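PDB 4PW0: Alpha/beta hydrolase fold protein from Chitinophaga pinensis, which is probably a serine-type hydrolase of the alpha/beta hydrolase fold, acting on a substrate that has not been identified. Local coordinates for residues G139-V142 and L143-F146; M236-T239 and Y240-Y243. One frame throughout, in Å; residues are numbered along the deposited sequence.

Contact 1 (G139-V142 and L143-F146)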
# COMPACT_ATOMS: atom_id res chain seq x y z
N GLY A 139 10.91 11.01 -18.38
CA GLY A 139 11.63 12.25 -18.17
C GLY A 139 12.45 12.35 -16.91
O GLY A 139 13.10 13.36 -16.65
N VAL A 140 12.46 11.30 -16.10
CA VAL A 140 13.10 11.41 -14.80
C VAL A 140 14.62 11.43 -14.91
O VAL A 140 15.23 10.63 -15.64
CB VAL A 140 12.66 10.26 -13.87
CG1 VAL A 140 11.22 10.49 -13.43
CG2 VAL A 140 12.85 8.86 -14.47
N LYS A 141 15.24 12.32 -14.14
CA LYS A 141 16.67 12.53 -14.19
C LYS A 141 17.48 11.31 -13.75
O LYS A 141 18.60 11.11 -14.20
CB LYS A 141 17.04 13.76 -13.34
CG LYS A 141 16.30 15.04 -13.69
CD LYS A 141 16.42 15.44 -15.15
CE LYS A 141 15.96 16.88 -15.35
NZ LYS A 141 15.68 17.10 -16.79
N VAL A 142 16.94 10.49 -12.87
CA VAL A 142 17.70 9.35 -12.35
C VAL A 142 18.11 8.41 -13.50
O VAL A 142 19.15 7.78 -13.42
CB VAL A 142 16.92 8.59 -11.25
CG1 VAL A 142 15.68 7.92 -11.80
CG2 VAL A 142 17.80 7.57 -10.52
N LEU A 143 17.29 8.32 -14.54
CA LEU A 143 17.58 7.40 -15.63
C LEU A 143 18.69 7.94 -16.54
O LEU A 143 19.23 7.18 -17.32
CB LEU A 143 16.34 7.10 -16.44
CG LEU A 143 15.34 6.20 -15.69
CD1 LEU A 143 14.06 6.08 -16.48
CD2 LEU A 143 15.92 4.81 -15.39
N HIS A 144 19.05 9.23 -16.41
CA HIS A 144 20.17 9.72 -17.21
C HIS A 144 21.44 8.99 -16.86
O HIS A 144 22.37 8.89 -17.69
CB HIS A 144 20.39 11.23 -16.98
CG HIS A 144 19.23 12.09 -17.35
ND1 HIS A 144 19.29 13.46 -17.33
CD2 HIS A 144 17.96 11.78 -17.69
CE1 HIS A 144 18.12 13.95 -17.69
NE2 HIS A 144 17.29 12.95 -17.89
N THR A 145 21.53 8.48 -15.64
CA THR A 145 22.69 7.72 -15.18
C THR A 145 22.52 6.22 -15.14
O THR A 145 23.34 5.49 -14.59
CB THR A 145 23.22 8.24 -13.88
OG1 THR A 145 22.22 8.18 -12.90
CG2 THR A 145 23.83 9.70 -14.08
N PHE A 146 21.45 5.75 -15.76
CA PHE A 146 21.21 4.32 -15.87
C PHE A 146 22.39 3.58 -16.51
O PHE A 146 22.77 2.55 -16.00
CB PHE A 146 19.89 4.04 -16.62
CG PHE A 146 19.62 2.60 -16.80
CD1 PHE A 146 19.15 1.87 -15.77
CD2 PHE A 146 19.78 1.97 -18.04
CE1 PHE A 146 18.87 0.53 -15.91
CE2 PHE A 146 19.49 0.63 -18.18
CZ PHE A 146 19.05 -0.10 -17.10
O HOH W 1 14.91 14.55 -18.19
O HOH W 2 21.07 10.88 -12.99
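Where alpha/beta hydrolases commonly insert their cap, after the sixth strand of the sheet, Val140-Val142 and Leu143-Thr145 wind into overlapping i to i+3 turns just ahead of helix 146-154. Leu143 N donates to Val140 O at 3.3 Å and His144 N to Lys141 O at 2.9 Å, while Thr145 N makes a weak bond to Val142 O.

This winding lays the His144 ring on the backbone just before it. Lys141 CA stands nearly over the ring centre, 3.8 Å from the His144 centroid and 12° off the normal, a CH-pi contact. The ring reaches this place because His144 CG lies anti to its own carbonyl carbon (chi1 -61°). In one of its two conformers the lysine chain, bent at chi2 (-55°), runs beside the imidazole in the same direction, and Lys141 CD comes within 3.4 Å of His144 CE1. At the ring edge, in its plane, a water lies 2.9 Å from His144 NE2; it donates to Gly139 O and, in that conformer, accepts from Lys141 NZ. The same NE2 is hydrogen-bonded to Gly211 O. A leucine in place of the histidine would probably leave this water and Gly211 O without a shared partner and deprive Lys141 CA of its flat face. A second water donates to Lys141 O and also bonds Thr145 OG1.

On the Val140 and Leu143 side the contact is apolar, with Val140 CG2 packed 3.6 Å from Leu143 CD1. Leu143 also rests on Ile207 and Trp210 of helix 197-212, whereas Val140 and Val142 lean on Asn241 of helix 240-248. Phe146, which begins helix 146-154, meets Phe45 edge-to-face; the turn touches helices 197-212 and 240-248 and leads into helix 146-154.

Contact 2 (M236-T239 and Y240-Y243); sequences MMDT and YNSY
From Asp238, whose phi is positive (70°), the chain turns directly into helix 240-248. Two i to i+3 backbone bonds close the turn, Asn241 N to Asp238 O and Ser242 N to Thr239 O, both 2.9 Å. A water donates to Asp238 O as well and accepts from Ser242 OG, so this carbonyl serves two donors.

Side chains reinforce the turn in both directions. Asp238 holds CG anti to its backbone N (chi1 -172°), which brings OD1 to Tyr240 N at 2.9 Å. This capping bond closes an Asx turn, and the donor approaches from above the carboxylate plane. The same oxygen lies 3.5 Å from Tyr240 CB, the carboxylate running alongside the tyrosine side chain. In return, Asn241 reaches back over the turn: its ND2 donates to Met237 O, a selenomethionine carbonyl, at 2.9 Å. That bond is nearly straight (165°) and lies close to the amide plane, which fixes the rotation of the carboxamide.

Thr239 OG1 points elsewhere, bonding Gly231 O and Asp234 N; Asp234 OD1, in turn, accepts from Met237 N. Asp234 is probably the acid of a Ser-His-Asp triad, and the turn is bonded directly to it. The carboxylate of Asp238, set at the start of a helix, is likely to interact favourably with the partial positive charge there.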
# COMPACT_ATOMS: atom_id res chain seq x y z
N MSE A 236 17.74 2.45 -9.03
CA MSE A 236 17.61 2.61 -10.47
C MSE A 236 16.58 3.67 -10.83
O MSE A 236 16.79 4.44 -11.77
CB MSE A 236 17.22 1.24 -11.05
CG MSE A 236 17.06 1.27 -12.56
SE MSE A 236 16.40 -0.44 -13.25
CE MSE A 236 17.87 -1.56 -12.69
N MSE A 237 15.44 3.65 -10.13
CA MSE A 237 14.27 4.42 -10.52
C MSE A 237 13.97 5.59 -9.59
O MSE A 237 13.17 6.44 -9.99
CB MSE A 237 13.05 3.51 -10.51
CG MSE A 237 13.12 2.33 -11.47
SE MSE A 237 13.05 2.94 -13.33
CE MSE A 237 13.10 1.19 -14.17
N ASP A 238 14.55 5.58 -8.38
CA ASP A 238 14.30 6.51 -7.24
C ASP A 238 12.88 6.21 -6.69
O ASP A 238 11.88 6.46 -7.36
CB ASP A 238 14.47 7.99 -7.66
CG ASP A 238 14.41 8.95 -6.47
OD1 ASP A 238 13.92 8.58 -5.39
OD2 ASP A 238 14.94 10.08 -6.63
N THR A 239 12.82 5.73 -5.47
CA THR A 239 11.55 5.47 -4.83
C THR A 239 10.61 6.67 -4.92
O THR A 239 9.41 6.49 -5.08
CB THR A 239 11.78 5.01 -3.41
OG1 THR A 239 12.40 3.72 -3.48
CG2 THR A 239 10.49 4.93 -2.60
N TYR A 240 11.14 7.90 -4.79
CA TYR A 240 10.26 9.06 -4.82
C TYR A 240 9.50 9.20 -6.10
O TYR A 240 8.38 9.73 -6.14
CB TYR A 240 11.06 10.33 -4.53
CG TYR A 240 10.16 11.52 -4.29
CD1 TYR A 240 9.56 11.72 -3.10
CD2 TYR A 240 9.89 12.37 -5.32
CE1 TYR A 240 8.70 12.78 -2.89
CE2 TYR A 240 9.02 13.45 -5.15
CZ TYR A 240 8.45 13.65 -3.93
OH TYR A 240 7.58 14.70 -3.71
N ASN A 241 10.05 8.67 -7.18
CA ASN A 241 9.33 8.69 -8.46
C ASN A 241 8.05 7.84 -8.49
O ASN A 241 7.17 8.07 -9.33
CB ASN A 241 10.24 8.37 -9.63
CG ASN A 241 11.16 9.51 -9.93
OD1 ASN A 241 10.76 10.69 -9.84
ND2 ASN A 241 12.38 9.19 -10.32
N SER A 242 7.93 6.89 -7.56
CA SER A 242 6.68 6.17 -7.41
C SER A 242 5.66 7.00 -6.64
O SER A 242 4.44 6.93 -6.94
CB SER A 242 6.92 4.81 -6.75
OG SER A 242 7.59 3.94 -7.66
N TYR A 243 6.12 7.77 -5.67
CA TYR A 243 5.26 8.79 -5.06
C TYR A 243 4.81 9.81 -6.11
O TYR A 243 3.64 10.20 -6.15
CB TYR A 243 5.93 9.44 -3.86
CG TYR A 243 5.06 10.41 -3.09
CD1 TYR A 243 3.81 10.08 -2.70
CD2 TYR A 243 5.49 11.70 -2.83
CE1 TYR A 243 3.01 10.93 -2.02
CE2 TYR A 243 4.67 12.59 -2.17
CZ TYR A 243 3.43 12.15 -1.74
OH TYR A 243 2.59 12.95 -1.03
O HOH W 3 10.14 4.59 -8.46

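Overall arrangement
Both contacts show how a loop beyond a sheet strand is folded into a helix, yet each solves the problem differently. Contact 1 follows strand 127-133 and leads to helix 146-154; contact 2 follows strand 226-231 and leads to helix 240-248. The first combines a histidine ring under a CH-pi contact, water bridges and exposed residues on one side with apolar packing on the other. The second is more buried, relies mainly on direct hydrogen bonds from side chain to backbone, one a capping bond, and adjoins the probable triad, with Met237 touching Ser110. Their centres lie 11 Å apart, and they meet directly: Val142 CG1 packs 3.4 Å from Met237 O, joining the two loops.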